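PDB 6WQV: endoglucanase from Ruminococcus champanellensis, which probably hydrolyses internal beta-1,4-glycosidic bonds of cellulose and, as an endoglucanase of broad specificity, of related plant polysaccharides such as xylan. Local coordinates for residues Pro283-Gln288 against Arg317-Asp322; Glu22-Trp27 against Gly70-Arg75. All coordinates share one frame; numbering follows the deposited sequence.

How the contacts relate
Following the chain from the N terminus, contact 2 comes first. It sets strand 26-29 beside strand 73-76, closing a loop of 42 residues that includes helix 60-68. Contact 1 follows in series, neither nested in contact 2 nor crossing it. It joins strands 284-289 and 318-322, with helix 297-313 between them. The two contacts therefore pair strands one and two, and strands seven and eight, of the same closed barrel. Strand 318-322 neighbours strand 26-29, so they adjoin where the barrel closes. Their centres are about 9 Å apart. Probable hydrogen bonds link Asp-322 OD2 to Trp-27 NE1 and Gln-288 OE1 to Arg-75 NH1.

Contact 1: residues Pro283-Gln288 against Arg317-Asp322; sequences PVIIGQ and RCIWWD. Unlike the reference sequence in segment 283-288: Gln-288 (reference Glu). With GLC (alpha-D-glucopyranose), chain E; BGC (beta-D-glucopyranose), chain B.
Gln-288 and Trp-321 lie side by side on the last two strands of a TIM barrel, pointing the same way into the glycan pocket. The amide of Gln-288 lies over the rim of one indole face, its plane only 15° from the ring. Gln-288 CD comes within 3.5 Å of Trp-321 CE3. Trp-321 has CG anti to its backbone N (chi1 176°), which lays the ring alongside the Gln-288 chain. The glucose GLC brings C3 over the same indole. GLC O2 donates a hydrogen bond of 2.7 Å to Gln-288 OE1. The next sugar, BGC, puts O2 at the indole edge, near the ring plane, where it accepts a 3.1 Å bond from Trp-321 NE1. Gln-288 NE2 is bonded to Tyr-243. His-119, Asn-163, His-241 and Glu-331 also hold GLC. The reference sequence has glutamate at Gln-288, at the end of strand seven. This is consistent with the place of the nucleophile in family 5 glycosidases.

Deeper in the barrel, Ile-285 and Ile-319 cross at a slant and touch CD1 to CD1 at 3.9 Å. On the other side of the sheet, Ile-286 CD1 meets Cys-318 SG, and both side chains pack on Tyr-307 of helix 297-313. Helix 297-313 is the link of this beta-alpha-beta unit, and it covers this outer face.

The strands run parallel, 9° apart. Ile-286 N donates to Arg-317 O at 2.9 Å, while the return bond from Ile-319 N to Ile-286 O is weak. Beyond it, Gln-288 CA makes a CH contact of 3.2 Å with Ile-319 O. At the opposite end, a water donates to Val-284 O at 2.7 Å and accepts from Arg-317 N at 2.8 Å.

Contact 2: residues Glu22-Trp27 against Gly70-Arg75; sequences EITIGW and GFNTVR
Asn-72 carries the side-chain hydrogen bonds to segment 22-27. Its ND2 donates to Glu-22 O at 2.9 Å, with the acceptor in the amide plane. Its OD1 accepts from Thr-24 N at 3.0 Å along a nearly straight N-H (175°). Thr-73 OG1 donates to the same OD1 from the other face of the amide. Both donors stand well out of the carbonyl plane. Three bonds thus fix the rotation of the amide. A water links Thr-24 OG1 to Gly-70 O, where a Schellman motif ends helix 60-68.

The backbones pair through three further bonds. Asn-72 N donates to Ile-25 O, Trp-27 N to Thr-73 O, and Arg-75 N to Trp-27 O at 2.9 Å. The pairing skips Thr-73 N, which is buried without a partner.

Aromatic packing covers the helix side. Trp-27 turns the edge of its pyrrole ring toward the face of Phe-71, with centroids 5.1 Å apart and planes at 54°. Trp-27 CB also lies over that face, 4.0 Å from the Phe-71 ring centroid, a CH-pi contact. Ile-25 CG2 reaches Phe-71 CD1 at 3.7 Å. Val-74 CG1 lies at the indole edge, near Trp-27 CE3. Helices 60-68 and 346-353 pack on this group.

Arg-75 leads away to the pocket side, where it bonds Asn-28 and forms a salt bridge with Glu-160. Parallel first and second strands, with their outer side chains under helices, are typical of the (beta/alpha)8 barrel of family 5 glycosidases.

Contact 1: residues Pro283-Gln288 against Arg317-Asp322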
ATOM      1  N   PRO A 283      12.152   7.904   6.867  1.00 15.31           N
ATOM      2  CA  PRO A 283      11.575   7.967   5.523  1.00 15.74           C
ATOM      3  C   PRO A 283      10.093   7.629   5.536  1.00 13.90           C
ATOM      4  O   PRO A 283       9.628   6.788   6.311  1.00 14.40           O
ATOM      5  CB  PRO A 283      12.378   6.920   4.740  1.00 16.15           C
ATOM      6  CG  PRO A 283      13.641   6.766   5.493  1.00 16.77           C
ATOM      7  CD  PRO A 283      13.299   6.982   6.940  1.00 17.66           C
ATOM      8  N   VAL A 284       9.346   8.288   4.655  1.00 13.12           N
ATOM      9  CA  VAL A 284       7.904   8.104   4.580  1.00 11.67           C
ATOM     10  C   VAL A 284       7.448   8.199   3.130  1.00 10.90           C
ATOM     11  O   VAL A 284       7.997   8.967   2.329  1.00 12.85           O
ATOM     12  CB  VAL A 284       7.144   9.111   5.488  1.00 13.84           C
ATOM     13  CG1 VAL A 284       7.446  10.550   5.064  1.00 14.82           C
ATOM     14  CG2 VAL A 284       5.651   8.823   5.489  1.00 13.49           C
ATOM     15  N   ILE A 285       6.437   7.405   2.797  1.00 10.25           N
ATOM     16  CA  ILE A 285       5.833   7.375   1.472  1.00 10.28           C
ATOM     17  C   ILE A 285       4.323   7.418   1.655  1.00 11.11           C
ATOM     18  O   ILE A 285       3.790   6.904   2.642  1.00 11.85           O
ATOM     19  CB  ILE A 285       6.263   6.116   0.685  1.00 10.86           C
ATOM     20  CG1 ILE A 285       5.815   6.201  -0.773  1.00 11.41           C
ATOM     21  CG2 ILE A 285       5.708   4.845   1.351  1.00 12.26           C
ATOM     22  CD1 ILE A 285       6.496   5.191  -1.675  1.00 13.65           C
ATOM     23  N   ILE A 286       3.630   8.066   0.718  1.00 10.79           N
ATOM     24  CA  ILE A 286       2.165   8.023   0.674  1.00 11.00           C
ATOM     25  C   ILE A 286       1.810   6.853  -0.237  1.00 11.33           C
ATOM     26  O   ILE A 286       1.771   6.966  -1.465  1.00 11.37           O
ATOM     27  CB  ILE A 286       1.551   9.354   0.239  1.00 11.73           C
ATOM     28  CG1 ILE A 286       1.809  10.407   1.320  1.00 12.67           C
ATOM     29  CG2 ILE A 286       0.050   9.189  -0.014  1.00 11.77           C
ATOM     30  CD1 ILE A 286       1.572  11.830   0.888  1.00 12.21           C
ATOM     31  N   GLY A 287       1.577   5.689   0.383  1.00 10.42           N
ATOM     32  CA  GLY A 287       1.379   4.462  -0.367  1.00 11.06           C
ATOM     33  C   GLY A 287       0.018   4.327  -0.995  1.00 10.71           C
ATOM     34  O   GLY A 287      -0.151   3.483  -1.885  1.00 10.65           O
ATOM     35  N   GLN A 288      -0.948   5.136  -0.552  1.00 10.03           N
ATOM     36  CA  GLN A 288      -2.223   5.282  -1.240  1.00  9.21           C
ATOM     37  C   GLN A 288      -2.721   6.710  -1.093  1.00 10.82           C
ATOM     38  O   GLN A 288      -2.735   7.252   0.018  1.00 11.00           O
ATOM     39  CB  GLN A 288      -3.301   4.368  -0.655  1.00  9.92           C
ATOM     40  CG  GLN A 288      -3.031   2.884  -0.751  1.00 11.25           C
ATOM     41  CD  GLN A 288      -4.199   2.036  -0.243  1.00 11.77           C
ATOM     42  OE1 GLN A 288      -4.016   0.894   0.168  1.00 11.19           O
ATOM     43  NE2 GLN A 288      -5.402   2.594  -0.278  1.00 11.68           N
ATOM     44  N   ARG A 317       7.071  10.719  -1.927  1.00 10.96           N
ATOM     45  CA  ARG A 317       6.530  10.040  -3.096  1.00  9.99           C
ATOM     46  C   ARG A 317       5.092   9.619  -2.839  1.00 10.57           C
ATOM     47  O   ARG A 317       4.697   9.332  -1.700  1.00 11.01           O
ATOM     48  CB  ARG A 317       7.333   8.773  -3.393  1.00 11.08           C
ATOM     49  CG  ARG A 317       8.807   8.956  -3.663  1.00 14.34           C
ATOM     50  CD  ARG A 317       9.052   9.716  -4.944  1.00 16.07           C
ATOM     51  NE  ARG A 317       9.083  11.144  -4.673  1.00 19.24           N
ATOM     52  CZ  ARG A 317      10.136  11.790  -4.179  1.00 19.01           C
ATOM     53  NH1 ARG A 317      11.257  11.140  -3.903  1.00 19.84           N
ATOM     54  NH2 ARG A 317      10.056  13.090  -3.956  1.00 19.43           N
ATOM     55  N   CYS A 318       4.304   9.550  -3.919  1.00 11.74           N
ATOM     56  CA  CYS A 318       2.877   9.254  -3.849  1.00 11.67           C
ATOM     57  C   CYS A 318       2.503   8.109  -4.779  1.00 10.32           C
ATOM     58  O   CYS A 318       3.057   7.987  -5.876  1.00 11.27           O
ATOM     59  CB  CYS A 318       2.068  10.494  -4.263  1.00 11.11           C
ATOM     60  SG  CYS A 318       2.354  11.941  -3.216  1.00 12.12           S
ATOM     61  N   ILE A 319       1.525   7.299  -4.354  1.00 11.25           N
ATOM     62  CA  ILE A 319       1.069   6.122  -5.100  1.00 10.44           C
ATOM     63  C   ILE A 319      -0.454   6.171  -5.216  1.00 10.58           C
ATOM     64  O   ILE A 319      -1.166   6.024  -4.219  1.00 10.41           O
ATOM     65  CB  ILE A 319       1.532   4.806  -4.447  1.00  9.10           C
ATOM     66  CG1 ILE A 319       3.031   4.847  -4.145  1.00 10.65           C
ATOM     67  CG2 ILE A 319       1.206   3.627  -5.352  1.00 10.66           C
ATOM     68  CD1 ILE A 319       3.617   3.508  -3.674  1.00 11.35           C
ATOM     69  N   TRP A 320      -0.950   6.337  -6.446  1.00  9.98           N
ATOM     70  CA  TRP A 320      -2.386   6.449  -6.689  1.00 10.79           C
ATOM     71  C   TRP A 320      -3.078   5.109  -6.440  1.00  8.98           C
ATOM     72  O   TRP A 320      -2.575   4.056  -6.835  1.00 10.45           O
ATOM     73  CB  TRP A 320      -2.643   6.903  -8.148  1.00 11.11           C
ATOM     74  CG  TRP A 320      -4.120   6.996  -8.481  1.00 11.15           C
ATOM     75  CD1 TRP A 320      -4.943   5.981  -8.883  1.00 13.42           C
ATOM     76  CD2 TRP A 320      -4.944   8.165  -8.395  1.00 11.81           C
ATOM     77  NE1 TRP A 320      -6.230   6.444  -9.041  1.00 13.14           N
ATOM     78  CE2 TRP A 320      -6.254   7.783  -8.765  1.00 11.65           C
ATOM     79  CE3 TRP A 320      -4.698   9.494  -8.055  1.00 11.69           C
ATOM     80  CZ2 TRP A 320      -7.309   8.688  -8.786  1.00 13.03           C
ATOM     81  CZ3 TRP A 320      -5.742  10.390  -8.084  1.00 13.30           C
ATOM     82  CH2 TRP A 320      -7.035   9.982  -8.448  1.00 13.77           C
ATOM     83  N   TRP A 321      -4.257   5.147  -5.820  1.00  9.02           N
ATOM     84  CA  TRP A 321      -5.072   3.951  -5.611  1.00  9.26           C
ATOM     85  C   TRP A 321      -6.020   3.780  -6.798  1.00  9.70           C
ATOM     86  O   TRP A 321      -6.978   4.542  -6.936  1.00 12.09           O
ATOM     87  CB  TRP A 321      -5.865   4.063  -4.311  1.00 10.75           C
ATOM     88  CG  TRP A 321      -6.778   2.910  -4.087  1.00  9.79           C
ATOM     89  CD1 TRP A 321      -8.137   2.890  -4.213  1.00 10.69           C
ATOM     90  CD2 TRP A 321      -6.396   1.590  -3.699  1.00  9.09           C
ATOM     91  NE1 TRP A 321      -8.624   1.638  -3.937  1.00 10.96           N
ATOM     92  CE2 TRP A 321      -7.575   0.817  -3.612  1.00  8.41           C
ATOM     93  CE3 TRP A 321      -5.173   0.978  -3.412  1.00  9.04           C
ATOM     94  CZ2 TRP A 321      -7.558  -0.523  -3.263  1.00 10.03           C
ATOM     95  CZ3 TRP A 321      -5.157  -0.353  -3.060  1.00  9.09           C
ATOM     96  CH2 TRP A 321      -6.342  -1.094  -2.980  1.00  9.82           C
ATOM     97  N   ASP A 322      -5.768   2.782  -7.656  1.00 10.36           N
ATOM     98  CA  ASP A 322      -6.568   2.567  -8.869  1.00  9.92           C
ATOM     99  C   ASP A 322      -7.351   1.264  -8.726  1.00 10.66           C
ATOM    100  O   ASP A 322      -6.794   0.169  -8.877  1.00 11.58           O
ATOM    101  CB  ASP A 322      -5.686   2.534 -10.119  1.00 10.27           C
ATOM    102  CG  ASP A 322      -6.485   2.671 -11.396  1.00 11.57           C
ATOM    103  OD1 ASP A 322      -7.663   2.271 -11.395  1.00 12.06           O
ATOM    104  OD2 ASP A 322      -5.920   3.161 -12.399  1.00 11.87           O
TER
HETATM  105  C1  GLC E   1      -7.493   1.989   2.214  1.00 19.28           C
HETATM  106  C2  GLC E   1      -7.402   0.576   1.671  1.00 13.23           C
HETATM  107  C3  GLC E   1      -7.921   0.277   0.331  1.00 11.80           C
HETATM  108  C4  GLC E   1      -9.261   0.941   0.118  1.00 11.97           C
HETATM  109  C5  GLC E   1      -9.031   2.428   0.244  1.00 14.21           C
HETATM  110  C6  GLC E   1     -10.217   3.290  -0.154  1.00 14.02           C
HETATM  111  O1  GLC E   1      -6.422   2.809   1.994  1.00 19.54           O
HETATM  112  O2  GLC E   1      -6.015   0.149   1.835  1.00 13.78           O
HETATM  113  O3  GLC E   1      -8.066  -1.190   0.242  1.00 11.71           O
HETATM  114  O4  GLC E   1      -9.767   0.573  -1.169  1.00 12.33           O
HETATM  115  O5  GLC E   1      -8.701   2.739   1.657  1.00 16.68           O
HETATM  116  O6  GLC E   1     -11.286   3.078   0.661  1.00 16.40           O
HETATM  117  C2  BGC B   2     -11.712   0.241  -2.473  1.00 12.32           C
HETATM  118  C3  BGC B   2     -13.134  -0.214  -2.418  1.00 12.77           C
HETATM  119  C4  BGC B   2     -13.288  -1.536  -1.711  1.00 14.81           C
HETATM  120  C5  BGC B   2     -12.669  -1.497  -0.331  1.00 14.28           C
HETATM  121  C6  BGC B   2     -12.626  -2.805   0.393  1.00 14.02           C
HETATM  122  C1  BGC B   2     -11.087   0.288  -1.085  1.00 13.71           C
HETATM  123  O2  BGC B   2     -11.622   1.553  -3.082  1.00 13.21           O
HETATM  124  O3  BGC B   2     -13.643  -0.324  -3.795  1.00 14.48           O
HETATM  125  O4  BGC B   2     -14.719  -1.826  -1.495  1.00 17.94           O
HETATM  126  O5  BGC B   2     -11.253  -1.047  -0.442  1.00 13.62           O
HETATM  127  O6  BGC B   2     -12.207  -2.594   1.745  1.00 19.75           O
HETATM  128  O   HOH W   1       8.802   9.187  -0.269  1.00 13.19           O

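Contact 2: residues Glu22-Trp27 against Gly70-Arg75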
ATOM      1  N   GLU A  22      14.697   7.365  -6.272  1.00 14.15           N
ATOM      2  CA  GLU A  22      14.566   6.777  -7.599  1.00 15.00           C
ATOM      3  C   GLU A  22      13.118   6.590  -8.022  1.00 16.18           C
ATOM      4  O   GLU A  22      12.847   6.491  -9.223  1.00 17.86           O
ATOM      5  CB  GLU A  22      15.284   5.431  -7.643  1.00 17.69           C
ATOM      6  CG  GLU A  22      16.729   5.549  -7.242  1.00 22.03           C
ATOM      7  CD  GLU A  22      17.596   4.496  -7.878  1.00 29.57           C
ATOM      8  OE1 GLU A  22      17.044   3.466  -8.314  1.00 31.13           O
ATOM      9  OE2 GLU A  22      18.826   4.703  -7.949  1.00 31.97           O
ATOM     10  N   ILE A  23      12.187   6.525  -7.069  1.00 13.70           N
ATOM     11  CA  ILE A  23      10.766   6.469  -7.390  1.00 14.36           C
ATOM     12  C   ILE A  23      10.317   7.825  -7.921  1.00 15.45           C
ATOM     13  O   ILE A  23      10.737   8.877  -7.426  1.00 16.83           O
ATOM     14  CB  ILE A  23       9.983   6.045  -6.131  1.00 13.18           C
ATOM     15  CG1 ILE A  23      10.344   4.600  -5.773  1.00 12.73           C
ATOM     16  CG2 ILE A  23       8.503   6.235  -6.335  1.00 13.94           C
ATOM     17  CD1 ILE A  23       9.637   4.029  -4.557  1.00 15.67           C
ATOM     18  N   THR A  24       9.486   7.806  -8.967  1.00 13.32           N
ATOM     19  CA  THR A  24       8.888   9.034  -9.491  1.00 14.63           C
ATOM     20  C   THR A  24       7.485   9.186  -8.905  1.00 14.76           C
ATOM     21  O   THR A  24       7.264  10.010  -8.011  1.00 13.98           O
ATOM     22  CB  THR A  24       8.873   9.024 -11.024  1.00 16.46           C
ATOM     23  OG1 THR A  24       8.255   7.827 -11.508  1.00 15.91           O
ATOM     24  CG2 THR A  24      10.302   9.125 -11.585  1.00 18.10           C
ATOM     25  N   ILE A  25       6.552   8.372  -9.391  1.00 12.70           N
ATOM     26  CA  ILE A  25       5.169   8.320  -8.916  1.00 11.02           C
ATOM     27  C   ILE A  25       4.712   6.882  -9.107  1.00 11.21           C
ATOM     28  O   ILE A  25       5.173   6.184 -10.016  1.00 12.01           O
ATOM     29  CB  ILE A  25       4.294   9.352  -9.669  1.00 11.61           C
ATOM     30  CG1 ILE A  25       2.865   9.372  -9.112  1.00 11.85           C
ATOM     31  CG2 ILE A  25       4.307   9.062 -11.169  1.00 13.24           C
ATOM     32  CD1 ILE A  25       1.976  10.441  -9.735  1.00 15.43           C
ATOM     33  N   GLY A  26       3.834   6.408  -8.216  1.00 10.13           N
ATOM     34  CA  GLY A  26       3.415   5.024  -8.220  1.00 11.02           C
ATOM     35  C   GLY A  26       1.918   4.831  -8.455  1.00  9.23           C
ATOM     36  O   GLY A  26       1.120   5.771  -8.364  1.00 10.21           O
ATOM     37  N   TRP A  27       1.553   3.573  -8.702  1.00  9.97           N
ATOM     38  CA  TRP A  27       0.195   3.153  -9.038  1.00  9.32           C
ATOM     39  C   TRP A  27      -0.097   1.842  -8.328  1.00  8.66           C
ATOM     40  O   TRP A  27       0.741   0.927  -8.328  1.00  9.64           O
ATOM     41  CB  TRP A  27       0.115   2.964 -10.555  1.00  9.11           C
ATOM     42  CG  TRP A  27      -1.192   2.597 -11.178  1.00  9.86           C
ATOM     43  CD1 TRP A  27      -2.151   3.457 -11.636  1.00 10.90           C
ATOM     44  CD2 TRP A  27      -1.650   1.275 -11.487  1.00  9.72           C
ATOM     45  NE1 TRP A  27      -3.186   2.746 -12.216  1.00 10.09           N
ATOM     46  CE2 TRP A  27      -2.905   1.409 -12.124  1.00  8.64           C
ATOM     47  CE3 TRP A  27      -1.132  -0.010 -11.280  1.00 10.83           C
ATOM     48  CZ2 TRP A  27      -3.647   0.300 -12.547  1.00 10.02           C
ATOM     49  CZ3 TRP A  27      -1.868  -1.110 -11.714  1.00  9.44           C
ATOM     50  CH2 TRP A  27      -3.112  -0.942 -12.341  1.00 10.30           C
ATOM     51  N   GLY A  70       3.651   7.130 -17.181  1.00 14.91           N
ATOM     52  CA  GLY A  70       4.572   7.923 -16.385  1.00 13.49           C
ATOM     53  C   GLY A  70       4.856   7.370 -15.007  1.00 12.41           C
ATOM     54  O   GLY A  70       5.663   7.968 -14.280  1.00 14.03           O
ATOM     55  N   PHE A  71       4.241   6.263 -14.601  1.00 11.77           N
ATOM     56  CA  PHE A  71       4.531   5.670 -13.298  1.00 10.82           C
ATOM     57  C   PHE A  71       5.761   4.776 -13.414  1.00 11.64           C
ATOM     58  O   PHE A  71       5.946   4.093 -14.420  1.00 13.90           O
ATOM     59  CB  PHE A  71       3.332   4.825 -12.851  1.00 11.16           C
ATOM     60  CG  PHE A  71       2.051   5.611 -12.674  1.00 10.75           C
ATOM     61  CD1 PHE A  71       1.797   6.297 -11.497  1.00 11.61           C
ATOM     62  CD2 PHE A  71       1.092   5.652 -13.677  1.00 11.74           C
ATOM     63  CE1 PHE A  71       0.629   7.021 -11.335  1.00 10.60           C
ATOM     64  CE2 PHE A  71      -0.086   6.368 -13.505  1.00 11.52           C
ATOM     65  CZ  PHE A  71      -0.310   7.055 -12.341  1.00 11.87           C
ATOM     66  N   ASN A  72       6.620   4.774 -12.391  1.00 10.79           N
ATOM     67  CA  ASN A  72       7.741   3.838 -12.368  1.00 11.51           C
ATOM     68  C   ASN A  72       7.686   2.844 -11.209  1.00 11.83           C
ATOM     69  O   ASN A  72       8.641   2.081 -11.013  1.00 11.53           O
ATOM     70  CB  ASN A  72       9.089   4.566 -12.439  1.00 10.61           C
ATOM     71  CG  ASN A  72       9.598   5.035 -11.100  1.00 12.07           C
ATOM     72  OD1 ASN A  72       8.860   5.112 -10.118  1.00 12.75           O
ATOM     73  ND2 ASN A  72      10.877   5.378 -11.058  1.00 14.66           N
ATOM     74  N   THR A  73       6.572   2.800 -10.474  1.00 11.45           N
ATOM     75  CA  THR A  73       6.409   1.977  -9.280  1.00 11.92           C
ATOM     76  C   THR A  73       4.982   1.456  -9.264  1.00 10.54           C
ATOM     77  O   THR A  73       4.043   2.206  -9.550  1.00 10.01           O
ATOM     78  CB  THR A  73       6.663   2.836  -8.033  1.00 11.94           C
ATOM     79  OG1 THR A  73       8.020   3.281  -8.020  1.00 12.30           O
ATOM     80  CG2 THR A  73       6.394   2.075  -6.752  1.00 11.43           C
ATOM     81  N   VAL A  74       4.825   0.176  -8.945  1.00  8.75           N
ATOM     82  CA  VAL A  74       3.511  -0.437  -8.780  1.00  8.81           C
ATOM     83  C   VAL A  74       3.446  -1.083  -7.404  1.00  8.97           C
ATOM     84  O   VAL A  74       4.302  -1.904  -7.049  1.00 10.33           O
ATOM     85  CB  VAL A  74       3.195  -1.467  -9.876  1.00  9.99           C
ATOM     86  CG1 VAL A  74       1.887  -2.188  -9.577  1.00 10.59           C
ATOM     87  CG2 VAL A  74       3.143  -0.782 -11.228  1.00 12.78           C
ATOM     88  N   ARG A  75       2.450  -0.685  -6.619  1.00  9.34           N
ATOM     89  CA  ARG A  75       2.125  -1.374  -5.380  1.00  9.44           C
ATOM     90  C   ARG A  75       1.114  -2.464  -5.708  1.00  8.75           C
ATOM     91  O   ARG A  75       0.097  -2.203  -6.369  1.00  9.53           O
ATOM     92  CB  ARG A  75       1.561  -0.403  -4.350  1.00 11.10           C
ATOM     93  CG  ARG A  75       1.167  -1.059  -3.009  1.00  8.83           C
ATOM     94  CD  ARG A  75       1.114   0.014  -1.971  1.00 10.37           C
ATOM     95  NE  ARG A  75       0.721  -0.319  -0.600  1.00 10.26           N
ATOM     96  CZ  ARG A  75      -0.525  -0.289  -0.144  1.00  9.64           C
ATOM     97  NH1 ARG A  75      -1.544  -0.022  -0.944  1.00 11.41           N
ATOM     98  NH2 ARG A  75      -0.743  -0.534   1.145  1.00 10.81           N
TER
HETATM   99  O   HOH W   2       8.611   7.558 -14.285  1.00 21.54           O